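Long-range contacts in geranyl diphosphate synthase small subunit (Antirrhinum majus, PDB 3QKC), which probably serves as the regulatory subunit of a heteromeric geranyl diphosphate synthase, steering its large prenyltransferase subunit toward the ten-carbon precursor of monoterpenes: residues E180-A185 / G209-T214; T83-P88 / P105-L109. One frame throughout, in Å; residues are numbered along the deposited sequence.

Interaction 1 (E180-A185 / G209-T214)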
loop_
_atom_site.group_PDB
_atom_site.type_symbol
_atom_site.label_atom_id
_atom_site.label_comp_id
_atom_site.label_asym_id
_atom_site.label_seq_id
_atom_site.Cartn_x
_atom_site.Cartn_y
_atom_site.Cartn_z
ATOM N N GLU A 180 3.162 8.431 -15.192
ATOM C CA GLU A 180 2.764 7.511 -16.266
ATOM C C GLU A 180 3.913 6.601 -16.681
ATOM O O GLU A 180 3.701 5.438 -17.005
ATOM C CB GLU A 180 2.197 8.268 -17.473
ATOM C CG GLU A 180 0.843 8.979 -17.225
ATOM C CD GLU A 180 0.987 10.387 -16.618
ATOM O OE1 GLU A 180 2.103 10.757 -16.178
ATOM O OE2 GLU A 180 -0.028 11.132 -16.580
ATOM N N GLY A 181 5.139 7.127 -16.642
ATOM C CA GLY A 181 6.310 6.339 -16.986
ATOM C C GLY A 181 6.506 5.142 -16.074
ATOM O O GLY A 181 6.627 4.002 -16.536
ATOM N N THR A 182 6.545 5.395 -14.768
ATOM C CA THR A 182 6.814 4.321 -13.811
ATOM C C THR A 182 5.661 3.331 -13.780
ATOM O O THR A 182 5.886 2.124 -13.638
ATOM C CB THR A 182 7.144 4.874 -12.400
ATOM O OG1 THR A 182 8.198 5.844 -12.515
ATOM C CG2 THR A 182 7.622 3.760 -11.477
ATOM N N LEU A 183 4.437 3.820 -13.953
ATOM C CA LEU A 183 3.278 2.910 -13.995
ATOM C C LEU A 183 3.379 1.901 -15.138
ATOM O O LEU A 183 3.174 0.710 -14.923
ATOM C CB LEU A 183 1.961 3.676 -14.025
ATOM C CG LEU A 183 0.693 3.092 -13.389
ATOM C CD1 LEU A 183 0.934 2.360 -12.098
ATOM C CD2 LEU A 183 -0.286 4.226 -13.156
ATOM N N HIS A 184 3.743 2.353 -16.339
ATOM C CA HIS A 184 3.909 1.419 -17.462
ATOM C C HIS A 184 5.113 0.462 -17.263
ATOM O O HIS A 184 5.023 -0.741 -17.549
ATOM C CB HIS A 184 4.029 2.187 -18.775
ATOM C CG HIS A 184 2.733 2.762 -19.267
ATOM N ND1 HIS A 184 2.085 3.803 -18.633
ATOM C CD2 HIS A 184 1.975 2.449 -20.350
ATOM C CE1 HIS A 184 0.983 4.099 -19.303
ATOM N NE2 HIS A 184 0.900 3.302 -20.352
ATOM N N ALA A 185 6.224 1.013 -16.769
ATOM C CA ALA A 185 7.422 0.233 -16.484
ATOM C C ALA A 185 7.091 -0.949 -15.560
ATOM O O ALA A 185 7.428 -2.094 -15.854
ATOM C CB ALA A 185 8.503 1.130 -15.868
ATOM N N GLY A 209 8.348 -0.089 -20.965
ATOM C CA GLY A 209 7.206 0.511 -20.283
ATOM C C GLY A 209 7.460 1.951 -19.922
ATOM O O GLY A 209 6.621 2.810 -20.157
ATOM N N LEU A 210 8.642 2.221 -19.371
ATOM C CA LEU A 210 9.029 3.589 -19.032
ATOM C C LEU A 210 8.891 4.547 -20.206
ATOM O O LEU A 210 8.358 5.651 -20.039
ATOM C CB LEU A 210 10.446 3.652 -18.469
ATOM C CG LEU A 210 10.892 4.932 -17.741
ATOM C CD1 LEU A 210 10.035 5.237 -16.511
ATOM C CD2 LEU A 210 12.368 4.822 -17.336
ATOM N N TYR A 211 9.368 4.130 -21.381
ATOM C CA TYR A 211 9.370 4.999 -22.549
ATOM C C TYR A 211 7.946 5.291 -23.035
ATOM O O TYR A 211 7.579 6.447 -23.195
ATOM C CB TYR A 211 10.242 4.436 -23.689
ATOM C CG TYR A 211 11.685 4.133 -23.317
ATOM C CD1 TYR A 211 12.313 2.985 -23.801
ATOM C CD2 TYR A 211 12.421 4.988 -22.485
ATOM C CE1 TYR A 211 13.643 2.688 -23.471
ATOM C CE2 TYR A 211 13.742 4.699 -22.136
ATOM C CZ TYR A 211 14.348 3.551 -22.641
ATOM O OH TYR A 211 15.645 3.254 -22.325
ATOM N N VAL A 212 7.149 4.248 -23.251
ATOM C CA VAL A 212 5.751 4.443 -23.660
ATOM C C VAL A 212 4.877 5.127 -22.600
ATOM O O VAL A 212 3.964 5.876 -22.948
ATOM C CB VAL A 212 5.086 3.137 -24.170
ATOM C CG1 VAL A 212 5.751 2.695 -25.486
ATOM C CG2 VAL A 212 5.133 2.025 -23.125
ATOM N N GLY A 213 5.166 4.888 -21.318
ATOM C CA GLY A 213 4.454 5.556 -20.236
ATOM C C GLY A 213 4.771 7.030 -20.166
ATOM O O GLY A 213 3.870 7.870 -19.981
ATOM N N THR A 214 6.058 7.363 -20.323
ATOM C CA THR A 214 6.459 8.759 -20.440
ATOM C C THR A 214 5.761 9.437 -21.635
ATOM O O THR A 214 5.251 10.555 -21.508
ATOM C CB THR A 214 7.987 8.911 -20.534
ATOM O OG1 THR A 214 8.598 8.311 -19.382
ATOM C CG2 THR A 214 8.381 10.387 -20.616
#
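Gly209 and Gly213 form a GxxxG motif that packs on Gly181 and Ala185 of the adjacent helix in the all-helical isoprenyl synthase fold. The short helix axes approach to 6.6 Å at 141°, antiparallel in sense but clearly inclined. Backbone therefore lies directly on backbone: a CB on Gly209 or Gly213 would clash. CA-H...O contacts take the place of cross-helix hydrogen bonds, with Leu210 CA 3.5 Å from Gly181 O.

His184 and Leu210 carry most of the side-chain contact. His184 CG lies beside its own backbone N (chi1 -74°), which turns the ring back along its helix. ND1 donates to Glu180 O at 2.8 Å, and His184 N reaches the same oxygen from the opposite face of the carbonyl plane. NE2 bonds Ser48 OG on helix 48-59. Held at both nitrogens, the ring offers one face to Gly213 CA, a CH-pi contact 3.6 Å from the centroid. With an alanine here, Ser48 OG would probably lose this partner and Gly213 CA its ring cover. His184 CB also fits tightly against Gly209 O, at 3.0 Å.

Leu210 covers the Gly181 backbone. Its CG is anti to its N (chi1 -165°), and CD1 rests 3.6 Å from Gly181 C.

Interaction 2 (T83-P88 / P105-L109)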
loop_
_atom_site.group_PDB
_atom_site.type_symbol
_atom_site.label_atom_id
_atom_site.label_comp_id
_atom_site.label_asym_id
_atom_site.label_seq_id
_atom_site.Cartn_x
_atom_site.Cartn_y
_atom_site.Cartn_z
ATOM N N THR A 83 -7.514 9.472 -7.627
ATOM C CA THR A 83 -8.411 9.912 -6.555
ATOM C C THR A 83 -7.749 10.949 -5.650
ATOM O O THR A 83 -8.339 11.991 -5.333
ATOM C CB THR A 83 -8.827 8.729 -5.681
ATOM O OG1 THR A 83 -9.339 7.683 -6.514
ATOM C CG2 THR A 83 -9.852 9.134 -4.658
ATOM N N HIS A 84 -6.536 10.657 -5.212
ATOM C CA HIS A 84 -5.849 11.579 -4.318
ATOM C C HIS A 84 -5.413 12.885 -4.975
ATOM O O HIS A 84 -5.381 13.918 -4.313
ATOM C CB HIS A 84 -4.699 10.882 -3.617
ATOM C CG HIS A 84 -5.139 10.053 -2.457
ATOM N ND1 HIS A 84 -4.256 9.454 -1.594
ATOM C CD2 HIS A 84 -6.377 9.757 -1.994
ATOM C CE1 HIS A 84 -4.925 8.809 -0.656
ATOM N NE2 HIS A 84 -6.216 8.973 -0.878
ATOM N N GLU A 85 -5.105 12.825 -6.266
ATOM C CA GLU A 85 -4.744 13.988 -7.056
ATOM C C GLU A 85 -5.909 14.944 -7.265
ATOM O O GLU A 85 -5.701 16.137 -7.430
ATOM C CB GLU A 85 -4.235 13.558 -8.431
ATOM C CG GLU A 85 -2.723 13.346 -8.517
ATOM C CD GLU A 85 -2.334 12.421 -9.674
ATOM O OE1 GLU A 85 -1.464 11.568 -9.475
ATOM O OE2 GLU A 85 -2.915 12.523 -10.773
ATOM N N ASN A 86 -7.123 14.400 -7.315
ATOM C CA ASN A 86 -8.314 15.201 -7.544
ATOM C C ASN A 86 -9.022 15.472 -6.243
ATOM O O ASN A 86 -10.081 16.078 -6.229
ATOM C CB ASN A 86 -9.237 14.504 -8.535
ATOM C CG ASN A 86 -8.690 14.522 -9.955
ATOM O OD1 ASN A 86 -8.880 15.489 -10.685
ATOM N ND2 ASN A 86 -8.018 13.454 -10.347
ATOM N N LEU A 87 -8.412 15.042 -5.143
ATOM C CA LEU A 87 -8.964 15.251 -3.815
ATOM C C LEU A 87 -8.967 16.741 -3.393
ATOM O O LEU A 87 -7.910 17.372 -3.314
ATOM C CB LEU A 87 -8.184 14.413 -2.816
ATOM C CG LEU A 87 -8.573 14.500 -1.350
ATOM C CD1 LEU A 87 -9.988 14.025 -1.185
ATOM C CD2 LEU A 87 -7.619 13.621 -0.546
ATOM N N PRO A 88 -10.155 17.307 -3.125
ATOM C CA PRO A 88 -10.219 18.707 -2.657
ATOM C C PRO A 88 -9.624 18.867 -1.257
ATOM O O PRO A 88 -10.113 18.266 -0.298
ATOM C CB PRO A 88 -11.723 19.003 -2.616
ATOM C CG PRO A 88 -12.347 17.986 -3.486
ATOM C CD PRO A 88 -11.500 16.743 -3.324
ATOM N N PRO A 105 -14.793 14.727 0.327
ATOM C CA PRO A 105 -13.344 14.626 0.430
ATOM C C PRO A 105 -12.853 13.576 1.437
ATOM O O PRO A 105 -11.985 12.770 1.089
ATOM C CB PRO A 105 -12.934 16.036 0.852
ATOM C CG PRO A 105 -13.908 16.903 0.108
ATOM C CD PRO A 105 -15.222 16.139 0.188
ATOM N N ASN A 106 -13.413 13.567 2.652
ATOM C CA ASN A 106 -12.941 12.637 3.683
ATOM C C ASN A 106 -13.041 11.178 3.239
ATOM O O ASN A 106 -12.163 10.374 3.546
ATOM C CB ASN A 106 -13.628 12.863 5.056
ATOM C CG ASN A 106 -15.156 12.894 4.970
ATOM O OD1 ASN A 106 -15.744 12.473 3.976
ATOM N ND2 ASN A 106 -15.801 13.389 6.021
ATOM N N ILE A 107 -14.116 10.868 2.516
ATOM C CA ILE A 107 -14.381 9.534 1.990
ATOM C C ILE A 107 -13.445 9.162 0.845
ATOM O O ILE A 107 -12.973 8.034 0.759
ATOM C CB ILE A 107 -15.858 9.427 1.505
ATOM C CG1 ILE A 107 -16.844 9.705 2.651
ATOM C CG2 ILE A 107 -16.145 8.086 0.818
ATOM C CD1 ILE A 107 -16.681 8.790 3.841
ATOM N N GLU A 108 -13.195 10.107 -0.048
ATOM C CA GLU A 108 -12.205 9.892 -1.099
ATOM C C GLU A 108 -10.813 9.645 -0.527
ATOM O O GLU A 108 -10.049 8.855 -1.082
ATOM C CB GLU A 108 -12.188 11.055 -2.088
ATOM C CG GLU A 108 -13.426 11.118 -2.972
ATOM C CD GLU A 108 -13.449 12.351 -3.874
ATOM O OE1 GLU A 108 -12.643 13.282 -3.638
ATOM O OE2 GLU A 108 -14.252 12.381 -4.830
ATOM N N LEU A 109 -10.491 10.314 0.577
ATOM C CA LEU A 109 -9.157 10.157 1.201
ATOM C C LEU A 109 -8.940 8.727 1.705
ATOM O O LEU A 109 -7.956 8.091 1.389
ATOM C CB LEU A 109 -8.955 11.156 2.342
ATOM C CG LEU A 109 -7.733 10.999 3.266
ATOM C CD1 LEU A 109 -6.410 11.275 2.526
ATOM C CD2 LEU A 109 -7.869 11.927 4.450
HETATM O O HOH W 1 -10.769 12.754 -6.085
#
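His84 at the end of helix 68-85, with Leu87 and Pro88 in the loop that follows, meets Leu109 and the rest of the first turn of helix 105-126 in a mixed polar and apolar contact, buried beside the subunit interface. One direct hydrogen bond crosses it. His84 NE2 donates to Leu109 O at 3.0 Å, with an N-H...O angle of 157°. The oxygen lies near the ring plane, and the nitrogen meets it on a lone pair in the carbonyl plane.

Leu87 fills the middle. Its CG is anti to its backbone N (chi1 179°), and the two methyls divide the work. CD1 comes to 3.3 Å from Pro105 O, while CD2 sits 4.0 Å from Leu109 CB. The Pro88 and Pro105 rings cross at about a right angle, CG to CG 4.1 Å.

The extended Glu108 chain runs past Leu87 in the opposite direction. Its OE2 bonds His101 ND1. Its OE1 takes a weak bond from a water that also donates to Thr83 O. Thr83 CG2 adds a contact to Glu108 O at 3.6 Å.

His84 and Leu109 also pack on Leu109 of the second subunit. The contact therefore borders the dimer interface of this isoprenyl synthase fold. Glu85 to Pro88 probably correspond to the start of the first aspartate-rich motif, with Glu85-Asn86 where active relatives have paired aspartates.

Interaction 2 closes before interaction 1 opens along the chain. Their centres are 24 Å apart, and their nearest atoms stay about 7 Å from each other. Helix 68-85 connects them: its end takes part in interaction 2, while Val74 and His78 farther back touch Leu183 of segment 180-185. Interaction 1 lies near the middle of the helical bundle, its centre about 8 Å from the chain centre, and meets no other subunit. The centre of interaction 2 lies about 19 Å out and borders the second subunit. By family resemblance, the end of helix 68-85 and helix 199-219 probably correspond to the parts that bear the two aspartate-rich motifs in catalytic relatives.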